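Local coordinates for niemann-Pick type C2 protein (Camponotus japonicus, PDB 3WEB) that binds oleic acid and, as a lipid carrier of the ML-domain family, probably mediates chemical communication in the worker ant, at residues F1-C6 and V125-K130; V10-D15 and K41-V46; I17-D22 and S34-S39; V48-A53 and I73-D78. All blocks are in the same frame, centred on the assembly; numbering follows the deposited sequence.

All four contacts lie in one ML domain, an immunoglobulin-like beta-sandwich. Contacts 2 and 3 join the same two antiparallel strands, 11-18 and 34-44, at points about 20 Å apart between centres. Contact 1 belongs to the other sheet, where the N-terminal strand 4-5 pairs with strand 121-131. It touches contact 2 through Phe13, and contact 3 through Ile18, Cys21 and Asp22, so it reaches across the sandwich. Contact 4 sets the start of strand 51-59, in the same sheet as contact 1, against a loop, about 22 Å from contact 1 between centres. Along the chain, contact 1 encloses the others, contact 3 lies within contact 2, and contact 4 follows. Side chains of contacts 1 and 3, from both sheets, touch the oleic acid.

Contact 1 (F1-C6 and V125-K130); sequences FVFEDC and VKFPAK
Glu4 and Lys126 form an antiparallel hydrogen-bonded pair, with Glu4 N to Lys126 O and Lys126 N to Glu4 O both at 2.9 Å. Asp5 and Val125 follow as a non-hydrogen-bonded pair. Before Glu4 the N-terminal chain departs from this pairing, and rings take over the contact. Phe3 lies alongside Phe127 and points the same way. Its CE1 sits over one face of the Phe127 ring, 3.7 Å from Phe127 CG, offset toward the rim. The two planes are inclined at 59°. Phe3 CD1 also reaches Val125 CG1 at 3.9 Å. Phe1 extends this apolar row: its CB rests 3.7 Å from Pro128 CG, and its CE1 lies over a face of the Phe3 ring. At the other end, Cys6 SG lies 3.4 Å from Val125 N. This sulfur is in a disulfide with Cys124, just before Val125 in the same strand. Phe127 also touches the oleic acid, and Phe3 packs on Ile16 and Ile18 of strand 11-18. The Glu4-Lys126 bonds and the Cys6-Cys124 disulfide thus hold residues 4-6 to strand 121-131, while the aromatic rings join the apolar interior beside the lipid.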
loop_
_atom_site.group_PDB
_atom_site.type_symbol
_atom_site.label_atom_id
_atom_site.label_comp_id
_atom_site.label_asym_id
_atom_site.label_seq_id
_atom_site.Cartn_x
_atom_site.Cartn_y
_atom_site.Cartn_z
ATOM N N PHE A 1 3.642 -15.376 -4.515
ATOM C CA PHE A 1 4.295 -14.098 -4.877
ATOM C C PHE A 1 4.901 -13.486 -3.617
ATOM O O PHE A 1 4.644 -13.951 -2.502
ATOM C CB PHE A 1 3.296 -13.132 -5.534
ATOM C CG PHE A 1 2.258 -12.581 -4.585
ATOM C CD1 PHE A 1 2.508 -11.414 -3.852
ATOM C CD2 PHE A 1 1.028 -13.218 -4.431
ATOM C CE1 PHE A 1 1.551 -10.906 -2.975
ATOM C CE2 PHE A 1 0.069 -12.714 -3.550
ATOM C CZ PHE A 1 0.334 -11.558 -2.824
ATOM N N VAL A 2 5.700 -12.446 -3.814
ATOM C CA VAL A 2 6.363 -11.748 -2.715
ATOM C C VAL A 2 5.927 -10.288 -2.692
ATOM O O VAL A 2 5.851 -9.650 -3.737
ATOM C CB VAL A 2 7.898 -11.800 -2.861
ATOM C CG1 VAL A 2 8.583 -11.067 -1.712
ATOM C CG2 VAL A 2 8.384 -13.247 -2.930
ATOM N N PHE A 3 5.634 -9.783 -1.499
ATOM C CA PHE A 3 5.523 -8.341 -1.291
ATOM C C PHE A 3 6.956 -7.819 -1.157
ATOM O O PHE A 3 7.559 -7.862 -0.071
ATOM C CB PHE A 3 4.694 -8.009 -0.041
ATOM C CG PHE A 3 3.233 -8.338 -0.162
ATOM C CD1 PHE A 3 2.373 -7.531 -0.907
ATOM C CD2 PHE A 3 2.699 -9.446 0.492
ATOM C CE1 PHE A 3 1.016 -7.832 -1.003
ATOM C CE2 PHE A 3 1.352 -9.748 0.398
ATOM C CZ PHE A 3 0.502 -8.948 -0.352
ATOM N N GLU A 4 7.494 -7.359 -2.287
ATOM C CA GLU A 4 8.884 -6.928 -2.409
ATOM C C GLU A 4 9.067 -5.514 -1.884
ATOM O O GLU A 4 8.176 -4.681 -2.001
ATOM C CB GLU A 4 9.306 -6.927 -3.881
ATOM C CG GLU A 4 9.544 -8.277 -4.531
ATOM C CD GLU A 4 9.943 -8.118 -5.990
ATOM O OE1 GLU A 4 10.909 -7.378 -6.275
ATOM O OE2 GLU A 4 9.293 -8.723 -6.861
ATOM N N ASP A 5 10.243 -5.247 -1.329
ATOM C CA ASP A 5 10.601 -3.898 -0.907
ATOM C C ASP A 5 11.169 -3.157 -2.119
ATOM O O ASP A 5 12.226 -3.523 -2.640
ATOM C CB ASP A 5 11.602 -3.992 0.256
ATOM C CG ASP A 5 12.303 -2.679 0.561
ATOM O OD1 ASP A 5 11.822 -1.603 0.149
ATOM O OD2 ASP A 5 13.364 -2.738 1.229
ATOM N N CYS A 6 10.462 -2.124 -2.578
ATOM C CA CYS A 6 10.925 -1.352 -3.742
ATOM C C CYS A 6 11.719 -0.105 -3.371
ATOM O O CYS A 6 11.854 0.817 -4.183
ATOM C CB CYS A 6 9.783 -1.016 -4.714
ATOM S SG CYS A 6 8.219 -0.489 -3.974
ATOM N N VAL A 125 6.194 -0.930 -1.333
ATOM C CA VAL A 125 5.757 -2.318 -1.505
ATOM C C VAL A 125 5.472 -2.541 -2.980
ATOM O O VAL A 125 4.819 -1.716 -3.612
ATOM C CB VAL A 125 4.462 -2.592 -0.708
ATOM C CG1 VAL A 125 4.001 -4.033 -0.898
ATOM C CG2 VAL A 125 4.660 -2.272 0.777
ATOM N N LYS A 126 5.972 -3.650 -3.523
ATOM C CA LYS A 126 5.739 -3.999 -4.918
ATOM C C LYS A 126 5.251 -5.443 -5.006
ATOM O O LYS A 126 5.855 -6.347 -4.430
ATOM C CB LYS A 126 7.025 -3.826 -5.723
ATOM C CG LYS A 126 6.899 -4.117 -7.204
ATOM C CD LYS A 126 8.282 -4.085 -7.828
ATOM C CE LYS A 126 8.234 -3.846 -9.323
ATOM N NZ LYS A 126 9.610 -4.001 -9.873
ATOM N N PHE A 127 4.145 -5.656 -5.706
ATOM C CA PHE A 127 3.624 -7.017 -5.852
ATOM C C PHE A 127 2.837 -7.186 -7.148
ATOM O O PHE A 127 2.310 -6.200 -7.690
ATOM C CB PHE A 127 2.776 -7.404 -4.631
ATOM C CG PHE A 127 1.526 -6.592 -4.471
ATOM C CD1 PHE A 127 1.563 -5.342 -3.860
ATOM C CD2 PHE A 127 0.306 -7.089 -4.910
ATOM C CE1 PHE A 127 0.400 -4.604 -3.704
ATOM C CE2 PHE A 127 -0.856 -6.359 -4.764
ATOM C CZ PHE A 127 -0.807 -5.111 -4.160
ATOM N N PRO A 128 2.776 -8.427 -7.670
ATOM C CA PRO A 128 1.953 -8.671 -8.854
ATOM C C PRO A 128 0.487 -8.900 -8.479
ATOM O O PRO A 128 0.188 -9.632 -7.520
ATOM C CB PRO A 128 2.561 -9.942 -9.442
ATOM C CG PRO A 128 3.097 -10.682 -8.253
ATOM C CD PRO A 128 3.471 -9.650 -7.220
ATOM N N ALA A 129 -0.424 -8.279 -9.225
ATOM C CA ALA A 129 -1.856 -8.493 -8.984
ATOM C C ALA A 129 -2.613 -8.901 -10.241
ATOM O O ALA A 129 -2.183 -8.627 -11.363
ATOM C CB ALA A 129 -2.489 -7.254 -8.370
ATOM N N LYS A 130 -3.743 -9.559 -10.036
ATOM C CA LYS A 130 -4.632 -9.878 -11.134
ATOM C C LYS A 130 -6.046 -9.502 -10.737
ATOM O O LYS A 130 -6.606 -10.068 -9.798
ATOM C CB LYS A 130 -4.534 -11.356 -11.506
ATOM C CG LYS A 130 -5.247 -11.695 -12.808
ATOM C CD LYS A 130 -4.971 -13.125 -13.230
ATOM C CE LYS A 130 -5.812 -13.497 -14.438
ATOM N NZ LYS A 130 -5.665 -14.941 -14.769
#

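Contact 2 (V10-D15 and K41-V46); sequences VGKFSD and KFTPSV
A classic beta bulge interrupts the antiparallel pairing of strands 11-18 and 34-44, where Ser14 and Asp15 both face Lys41. Ser14 N donates to Lys41 O at 2.8 Å, and Lys41 N donates to Asp15 O at 2.9 Å. Beyond the bulge, Lys12 and Thr43 form a hydrogen-bonded pair. Their side chains lie side by side and point the same way, with Lys12 CE 4.2 Å from Thr43 CB. Phe13 and Phe42 make a non-hydrogen-bonded pair, their CB atoms 4.0 Å apart. The rings turn into the interior, where Phe13 packs on Val125 and Phe42 meets Phe114 edge-to-face. On the other face, the aliphatic chain of Lys41 runs past Asp15, with Lys41 CD 4.1 Å from Asp15 CB. A water accepts from Lys41 NZ at 2.6 Å and gives a weak bond to Asp15 OD2, bridging charges that do not touch directly. Ser14 OG lies 3.4 Å from Lys41 CB, while its hydrogen-bond partner is Glu90. Where strand 34-44 ends and strand 11-18 begins, Ser45 N donates to Val10 O at 2.8 Å, from 54° out of the carbonyl plane. Val46 CG2 then meets Val10 CB. Aromatic side chains on the inner face and polar and charged ones on the outer face are the pattern of a beta-sandwich sheet.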
loop_
_atom_site.group_PDB
_atom_site.type_symbol
_atom_site.label_atom_id
_atom_site.label_comp_id
_atom_site.label_asym_id
_atom_site.label_seq_id
_atom_site.Cartn_x
_atom_site.Cartn_y
_atom_site.Cartn_z
ATOM N N VAL A 10 13.386 5.787 5.086
ATOM C CA VAL A 10 13.053 6.176 6.464
ATOM C C VAL A 10 12.088 5.206 7.155
ATOM O O VAL A 10 11.359 5.569 8.085
ATOM C CB VAL A 10 12.587 7.654 6.602
ATOM C CG1 VAL A 10 13.732 8.611 6.312
ATOM C CG2 VAL A 10 11.380 7.952 5.719
ATOM N N GLY A 11 12.116 3.958 6.708
ATOM C CA GLY A 11 11.331 2.927 7.370
ATOM C C GLY A 11 11.410 1.588 6.692
ATOM O O GLY A 11 12.188 1.394 5.749
ATOM N N LYS A 12 10.588 0.671 7.183
ATOM C CA LYS A 12 10.471 -0.679 6.640
ATOM C C LYS A 12 9.059 -1.180 6.881
ATOM O O LYS A 12 8.332 -0.614 7.695
ATOM C CB LYS A 12 11.487 -1.619 7.302
ATOM C CG LYS A 12 11.305 -1.772 8.809
ATOM C CD LYS A 12 12.482 -2.461 9.474
ATOM C CE LYS A 12 12.354 -2.404 10.989
ATOM N NZ LYS A 12 13.344 -3.292 11.668
ATOM N N PHE A 13 8.662 -2.222 6.156
ATOM C CA PHE A 13 7.415 -2.938 6.471
ATOM C C PHE A 13 7.730 -4.395 6.767
ATOM O O PHE A 13 8.718 -4.939 6.262
ATOM C CB PHE A 13 6.377 -2.812 5.347
ATOM C CG PHE A 13 6.784 -3.464 4.055
ATOM C CD1 PHE A 13 7.507 -2.750 3.103
ATOM C CD2 PHE A 13 6.420 -4.782 3.772
ATOM C CE1 PHE A 13 7.882 -3.348 1.908
ATOM C CE2 PHE A 13 6.790 -5.384 2.574
ATOM C CZ PHE A 13 7.525 -4.666 1.645
ATOM N N SER A 14 6.890 -5.029 7.585
ATOM C CA SER A 14 7.111 -6.419 7.955
ATOM C C SER A 14 6.090 -7.374 7.363
ATOM O O SER A 14 6.407 -8.534 7.105
ATOM C CB SER A 14 7.106 -6.578 9.476
ATOM O OG SER A 14 5.794 -6.429 9.984
ATOM N N ASP A 15 4.860 -6.902 7.205
ATOM C CA ASP A 15 3.781 -7.744 6.719
ATOM C C ASP A 15 2.674 -7.004 6.005
ATOM O O ASP A 15 2.171 -5.992 6.496
ATOM C CB ASP A 15 3.191 -8.532 7.873
ATOM C CG ASP A 15 3.377 -10.003 7.700
ATOM O OD1 ASP A 15 2.754 -10.551 6.766
ATOM O OD2 ASP A 15 4.135 -10.603 8.491
ATOM N N LYS A 41 1.775 -3.773 8.269
ATOM C CA LYS A 41 2.551 -3.523 9.488
ATOM C C LYS A 41 3.883 -2.914 9.098
ATOM O O LYS A 41 4.630 -3.493 8.302
ATOM C CB LYS A 41 2.788 -4.811 10.272
ATOM C CG LYS A 41 1.510 -5.522 10.685
ATOM C CD LYS A 41 1.841 -6.846 11.348
ATOM C CE LYS A 41 0.597 -7.699 11.511
ATOM N NZ LYS A 41 0.931 -8.973 12.205
ATOM N N PHE A 42 4.156 -1.732 9.637
ATOM C CA PHE A 42 5.358 -1.001 9.257
ATOM C C PHE A 42 5.969 -0.223 10.418
ATOM O O PHE A 42 5.306 0.057 11.421
ATOM C CB PHE A 42 5.088 -0.098 8.040
ATOM C CG PHE A 42 4.243 1.115 8.336
ATOM C CD1 PHE A 42 2.863 0.999 8.536
ATOM C CD2 PHE A 42 4.823 2.379 8.387
ATOM C CE1 PHE A 42 2.081 2.117 8.796
ATOM C CE2 PHE A 42 4.044 3.504 8.638
ATOM C CZ PHE A 42 2.678 3.373 8.854
ATOM N N THR A 43 7.236 0.125 10.248
ATOM C CA THR A 43 8.010 0.813 11.267
ATOM C C THR A 43 8.843 1.939 10.643
ATOM O O THR A 43 9.751 1.662 9.851
ATOM C CB THR A 43 8.986 -0.154 11.977
ATOM O OG1 THR A 43 8.285 -1.318 12.436
ATOM C CG2 THR A 43 9.645 0.529 13.162
ATOM N N PRO A 44 8.555 3.202 11.013
ATOM C CA PRO A 44 9.418 4.311 10.580
ATOM C C PRO A 44 10.729 4.288 11.373
ATOM O O PRO A 44 10.736 3.879 12.547
ATOM C CB PRO A 44 8.596 5.559 10.938
ATOM C CG PRO A 44 7.755 5.133 12.110
ATOM C CD PRO A 44 7.495 3.648 11.940
ATOM N N SER A 45 11.830 4.701 10.748
ATOM C CA SER A 45 13.126 4.720 11.430
ATOM C C SER A 45 13.433 6.107 11.997
ATOM O O SER A 45 14.476 6.315 12.633
ATOM C CB SER A 45 14.244 4.265 10.492
ATOM O OG SER A 45 14.286 5.068 9.327
ATOM N N VAL A 46 12.520 7.042 11.737
ATOM C CA VAL A 46 12.556 8.407 12.257
ATOM C C VAL A 46 11.153 8.807 12.714
ATOM O O VAL A 46 10.174 8.142 12.372
ATOM C CB VAL A 46 13.039 9.418 11.187
ATOM C CG1 VAL A 46 14.489 9.149 10.790
ATOM C CG2 VAL A 46 12.120 9.419 9.968
HETATM O O HOH W 1 2.574 -10.447 10.777
#

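Contact 3 (I17-D22 and S34-S39); sequences IISSCD and SEIHVS
Ser19 meets His37 where strand 11-18 of the beta-sandwich ends in a type I turn from Ile18 to Cys21. Ser19 CB lies 3.6 Å from His37 O, which accepts from Ser19 N. From CB, the hydroxyl stands between the backbone N and the carbonyl carbon (chi1 63°), which turns OG back to the facing strand. There OG accepts a bond from His37 N at 2.9 Å, nearly straight at 173°. A side-chain oxygen thus meets the His37 N-H at the point where the chain turns off. The same OG is 3.7 Å from His37 CD2, and His37 ND1 is hydrogen-bonded to Thr96 OG1 of strand 91-99. Before the turn the pairing is regular antiparallel: Ile17 and Ser39 are joined by two backbone bonds, and Ile18 faces Val38 without any. Ile18 and Ile36 meet on the inner face through their CG2 methyls, 3.7 Å apart. Ile18 and Val38 also touch the oleic acid, so this pair of strands helps to line the lipid site. Ile36 CD1 packs against Ser20, whose OG is hydrogen-bonded to Ser29 O. The turn is tied further by the disulfide of Cys21 with Cys28. A water hydrogen-bonded to Ser19 OG at 2.6 Å donates to Glu35 O, bridging the two segments.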
loop_
_atom_site.group_PDB
_atom_site.type_symbol
_atom_site.label_atom_id
_atom_site.label_comp_id
_atom_site.label_asym_id
_atom_site.label_seq_id
_atom_site.Cartn_x
_atom_site.Cartn_y
_atom_site.Cartn_z
ATOM N N ILE A 17 -1.146 -7.786 4.306
ATOM C CA ILE A 17 -2.251 -8.728 4.139
ATOM C C ILE A 17 -3.310 -8.092 3.252
ATOM O O ILE A 17 -3.768 -6.985 3.521
ATOM C CB ILE A 17 -2.897 -9.139 5.481
ATOM C CG1 ILE A 17 -1.847 -9.714 6.433
ATOM C CG2 ILE A 17 -4.040 -10.125 5.263
ATOM C CD1 ILE A 17 -2.315 -9.820 7.875
ATOM N N ILE A 18 -3.677 -8.798 2.189
ATOM C CA ILE A 18 -4.771 -8.376 1.322
ATOM C C ILE A 18 -5.816 -9.483 1.377
ATOM O O ILE A 18 -5.513 -10.634 1.073
ATOM C CB ILE A 18 -4.308 -8.113 -0.123
ATOM C CG1 ILE A 18 -3.235 -7.011 -0.147
ATOM C CG2 ILE A 18 -5.499 -7.704 -0.990
ATOM C CD1 ILE A 18 -2.639 -6.744 -1.516
ATOM N N SER A 19 -7.035 -9.119 1.759
ATOM C CA SER A 19 -8.097 -10.088 2.077
ATOM C C SER A 19 -8.437 -11.047 0.948
ATOM O O SER A 19 -8.823 -12.184 1.203
ATOM C CB SER A 19 -9.370 -9.368 2.536
ATOM O OG SER A 19 -9.889 -8.552 1.502
ATOM N N SER A 20 -8.282 -10.595 -0.295
ATOM C CA SER A 20 -8.707 -11.381 -1.451
ATOM C C SER A 20 -7.640 -12.350 -1.964
ATOM O O SER A 20 -7.917 -13.162 -2.850
ATOM C CB SER A 20 -9.135 -10.441 -2.583
ATOM O OG SER A 20 -8.083 -9.551 -2.912
ATOM N N CYS A 21 -6.424 -12.274 -1.429
ATOM C CA CYS A 21 -5.355 -13.117 -1.944
ATOM C C CYS A 21 -4.405 -13.620 -0.875
ATOM O O CYS A 21 -4.351 -13.078 0.227
ATOM C CB CYS A 21 -4.561 -12.384 -3.029
ATOM S SG CYS A 21 -3.458 -11.085 -2.422
ATOM N N ASP A 22 -3.654 -14.655 -1.234
ATOM C CA ASP A 22 -2.649 -15.228 -0.362
ATOM C C ASP A 22 -1.303 -15.261 -1.096
ATOM O O ASP A 22 -1.272 -15.524 -2.296
ATOM C CB ASP A 22 -3.067 -16.643 0.023
ATOM C CG ASP A 22 -2.240 -17.194 1.143
ATOM O OD1 ASP A 22 -2.560 -16.899 2.315
ATOM O OD2 ASP A 22 -1.265 -17.914 0.852
ATOM N N SER A 34 -16.425 -6.554 -4.940
ATOM C CA SER A 34 -16.173 -6.986 -3.572
ATOM C C SER A 34 -15.380 -5.933 -2.807
ATOM O O SER A 34 -14.659 -5.124 -3.404
ATOM C CB SER A 34 -15.426 -8.324 -3.547
ATOM O OG SER A 34 -14.046 -8.152 -3.820
ATOM N N GLU A 35 -15.536 -5.948 -1.487
ATOM C CA GLU A 35 -14.709 -5.145 -0.591
ATOM C C GLU A 35 -13.363 -5.831 -0.409
ATOM O O GLU A 35 -13.300 -7.040 -0.168
ATOM C CB GLU A 35 -15.378 -4.972 0.773
ATOM C CG GLU A 35 -16.478 -3.923 0.817
ATOM C CD GLU A 35 -16.902 -3.574 2.235
ATOM O OE1 GLU A 35 -16.735 -4.414 3.152
ATOM O OE2 GLU A 35 -17.404 -2.451 2.435
ATOM N N ILE A 36 -12.294 -5.055 -0.545
ATOM C CA ILE A 36 -10.943 -5.549 -0.325
ATOM C C ILE A 36 -10.429 -4.892 0.950
ATOM O O ILE A 36 -10.504 -3.667 1.096
ATOM C CB ILE A 36 -9.999 -5.210 -1.503
ATOM C CG1 ILE A 36 -10.614 -5.611 -2.857
ATOM C CG2 ILE A 36 -8.620 -5.837 -1.306
ATOM C CD1 ILE A 36 -10.902 -7.091 -3.020
ATOM N N HIS A 37 -9.944 -5.715 1.872
ATOM C CA HIS A 37 -9.334 -5.216 3.099
ATOM C C HIS A 37 -7.824 -5.385 3.038
ATOM O O HIS A 37 -7.321 -6.480 2.811
ATOM C CB HIS A 37 -9.912 -5.939 4.312
ATOM C CG HIS A 37 -11.401 -6.077 4.266
ATOM N ND1 HIS A 37 -12.253 -4.999 4.389
ATOM C CD2 HIS A 37 -12.191 -7.163 4.091
ATOM C CE1 HIS A 37 -13.504 -5.418 4.306
ATOM N NE2 HIS A 37 -13.494 -6.726 4.123
ATOM N N VAL A 38 -7.107 -4.286 3.242
ATOM C CA VAL A 38 -5.645 -4.291 3.137
ATOM C C VAL A 38 -5.070 -3.865 4.477
ATOM O O VAL A 38 -5.555 -2.906 5.078
ATOM C CB VAL A 38 -5.134 -3.337 2.037
ATOM C CG1 VAL A 38 -3.605 -3.333 1.976
ATOM C CG2 VAL A 38 -5.720 -3.709 0.683
ATOM N N SER A 39 -4.061 -4.595 4.944
ATOM C CA SER A 39 -3.330 -4.247 6.158
ATOM C C SER A 39 -1.833 -4.184 5.865
ATOM O O SER A 39 -1.312 -5.006 5.112
ATOM C CB SER A 39 -3.583 -5.290 7.262
ATOM O OG SER A 39 -2.715 -5.079 8.369
HETATM O O HOH W 2 -11.803 -9.885 0.250
#

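Contact 4 (V48-A53 and I73-D78); sequences VKNVEA and ICKDPD
Val51 O takes a hydrogen bond of 2.7 Å from a water that links the start of strand 51-59, in the beta-sandwich, to the loop of residues 73-78. The water donates a second bond to Asn50 OD1 and accepts one from Cys74 N at 2.8 Å. Val51 O also receives a weak bond from Ile73 N, at 3.4 Å and 129°. The water thus supplies most of the polar connection, in place of regular strand pairing. A chi1 of -167° swings the Asn50 amide away from its own N, and OD1 reaches the water and comes within 3.6 Å of Lys75 CE. The Asn50 and Lys75 side chains cross at about a right angle. Asn50 ND2 hydrogen-bonds to Glu72 OE1, and Lys75 NZ makes a salt bridge to the same oxygen. Below this polar layer the contact is apolar. Ile73 CG1 packs on Val51 CG1 at 4.0 Å, and Ile73 CD1 rests 3.8 Å from Ala53 CB. Phe114 of strand 107-116 packs on Val51, Ala53 and Ile73. Further along the loop, Asp76 OD1 accepts from Asp78 N in an Asx turn. Cys74 forms a disulfide with Cys83, and its SG lies 3.9 Å from Val51 CG2.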
loop_
_atom_site.group_PDB
_atom_site.type_symbol
_atom_site.label_atom_id
_atom_site.label_comp_id
_atom_site.label_asym_id
_atom_site.label_seq_id
_atom_site.Cartn_x
_atom_site.Cartn_y
_atom_site.Cartn_z
ATOM N N VAL A 48 7.821 10.780 12.425
ATOM C CA VAL A 48 7.119 11.210 11.212
ATOM C C VAL A 48 5.929 12.092 11.578
ATOM O O VAL A 48 5.082 11.691 12.372
ATOM C CB VAL A 48 6.670 9.983 10.373
ATOM C CG1 VAL A 48 5.806 10.400 9.186
ATOM C CG2 VAL A 48 7.878 9.184 9.906
ATOM N N LYS A 49 5.874 13.293 10.999
ATOM C CA LYS A 49 4.817 14.250 11.320
ATOM C C LYS A 49 3.544 14.071 10.504
ATOM O O LYS A 49 2.447 14.294 11.010
ATOM C CB LYS A 49 5.327 15.686 11.188
ATOM C CG LYS A 49 6.178 16.127 12.371
ATOM C CD LYS A 49 6.595 17.586 12.264
ATOM C CE LYS A 49 5.407 18.537 12.265
ATOM N NZ LYS A 49 5.844 19.946 12.077
ATOM N N ASN A 50 3.694 13.684 9.241
ATOM C CA ASN A 50 2.559 13.449 8.351
ATOM C C ASN A 50 2.912 12.380 7.324
ATOM O O ASN A 50 4.076 12.247 6.934
ATOM C CB ASN A 50 2.146 14.744 7.640
ATOM C CG ASN A 50 0.795 14.638 6.957
ATOM O OD1 ASN A 50 -0.184 14.170 7.541
ATOM N ND2 ASN A 50 0.729 15.102 5.714
ATOM N N VAL A 51 1.906 11.625 6.888
ATOM C CA VAL A 51 2.110 10.560 5.903
ATOM C C VAL A 51 1.263 10.823 4.656
ATOM O O VAL A 51 0.067 11.079 4.763
ATOM C CB VAL A 51 1.760 9.165 6.476
ATOM C CG1 VAL A 51 2.030 8.066 5.448
ATOM C CG2 VAL A 51 2.544 8.889 7.750
ATOM N N GLU A 52 1.886 10.747 3.486
ATOM C CA GLU A 52 1.160 10.809 2.210
ATOM C C GLU A 52 1.421 9.526 1.429
ATOM O O GLU A 52 2.574 9.200 1.133
ATOM C CB GLU A 52 1.595 12.013 1.364
ATOM C CG GLU A 52 1.185 13.373 1.912
ATOM C CD GLU A 52 1.623 14.521 1.012
ATOM O OE1 GLU A 52 1.035 14.688 -0.079
ATOM O OE2 GLU A 52 2.547 15.272 1.395
ATOM N N ALA A 53 0.356 8.800 1.109
ATOM C CA ALA A 53 0.479 7.568 0.336
ATOM C C ALA A 53 0.466 7.832 -1.169
ATOM O O ALA A 53 -0.132 8.801 -1.643
ATOM C CB ALA A 53 -0.613 6.581 0.706
ATOM N N ILE A 73 -2.898 9.434 5.149
ATOM C CA ILE A 73 -3.194 8.297 6.017
ATOM C C ILE A 73 -3.516 8.684 7.455
ATOM O O ILE A 73 -4.423 8.115 8.067
ATOM C CB ILE A 73 -1.999 7.310 6.011
ATOM C CG1 ILE A 73 -1.657 6.863 4.578
ATOM C CG2 ILE A 73 -2.227 6.151 6.976
ATOM C CD1 ILE A 73 -2.818 6.333 3.767
ATOM N N CYS A 74 -2.771 9.645 7.994
ATOM C CA CYS A 74 -2.940 10.058 9.386
ATOM C C CYS A 74 -4.224 10.849 9.608
ATOM O O CYS A 74 -4.708 10.953 10.734
ATOM C CB CYS A 74 -1.728 10.861 9.854
ATOM S SG CYS A 74 -0.338 9.794 10.273
ATOM N N LYS A 75 -4.775 11.387 8.521
ATOM C CA LYS A 75 -5.985 12.198 8.576
ATOM C C LYS A 75 -7.237 11.408 8.168
ATOM O O LYS A 75 -8.344 11.943 8.165
ATOM C CB LYS A 75 -5.796 13.452 7.717
ATOM C CG LYS A 75 -4.627 14.307 8.184
ATOM C CD LYS A 75 -4.351 15.477 7.255
ATOM C CE LYS A 75 -3.099 16.212 7.698
ATOM N NZ LYS A 75 -2.869 17.432 6.875
ATOM N N ASP A 76 -7.052 10.135 7.834
ATOM C CA ASP A 76 -8.155 9.238 7.513
ATOM C C ASP A 76 -8.580 8.527 8.795
ATOM O O ASP A 76 -7.827 7.722 9.325
ATOM C CB ASP A 76 -7.719 8.240 6.426
ATOM C CG ASP A 76 -8.662 7.051 6.277
ATOM O OD1 ASP A 76 -9.783 7.061 6.832
ATOM O OD2 ASP A 76 -8.270 6.086 5.585
ATOM N N PRO A 77 -9.801 8.817 9.289
ATOM C CA PRO A 77 -10.258 8.291 10.584
ATOM C C PRO A 77 -10.348 6.758 10.657
ATOM O O PRO A 77 -10.334 6.191 11.758
ATOM C CB PRO A 77 -11.646 8.921 10.748
ATOM C CG PRO A 77 -12.105 9.189 9.353
ATOM C CD PRO A 77 -10.865 9.567 8.593
ATOM N N ASP A 78 -10.411 6.102 9.500
ATOM C CA ASP A 78 -10.480 4.644 9.434
ATOM C C ASP A 78 -9.124 3.938 9.231
ATOM O O ASP A 78 -9.066 2.710 9.235
ATOM C CB ASP A 78 -11.473 4.210 8.345
ATOM C CG ASP A 78 -12.876 4.760 8.572
ATOM O OD1 ASP A 78 -13.382 4.672 9.712
ATOM O OD2 ASP A 78 -13.474 5.282 7.608
HETATM O O HOH W 3 -1.552 11.881 6.779
#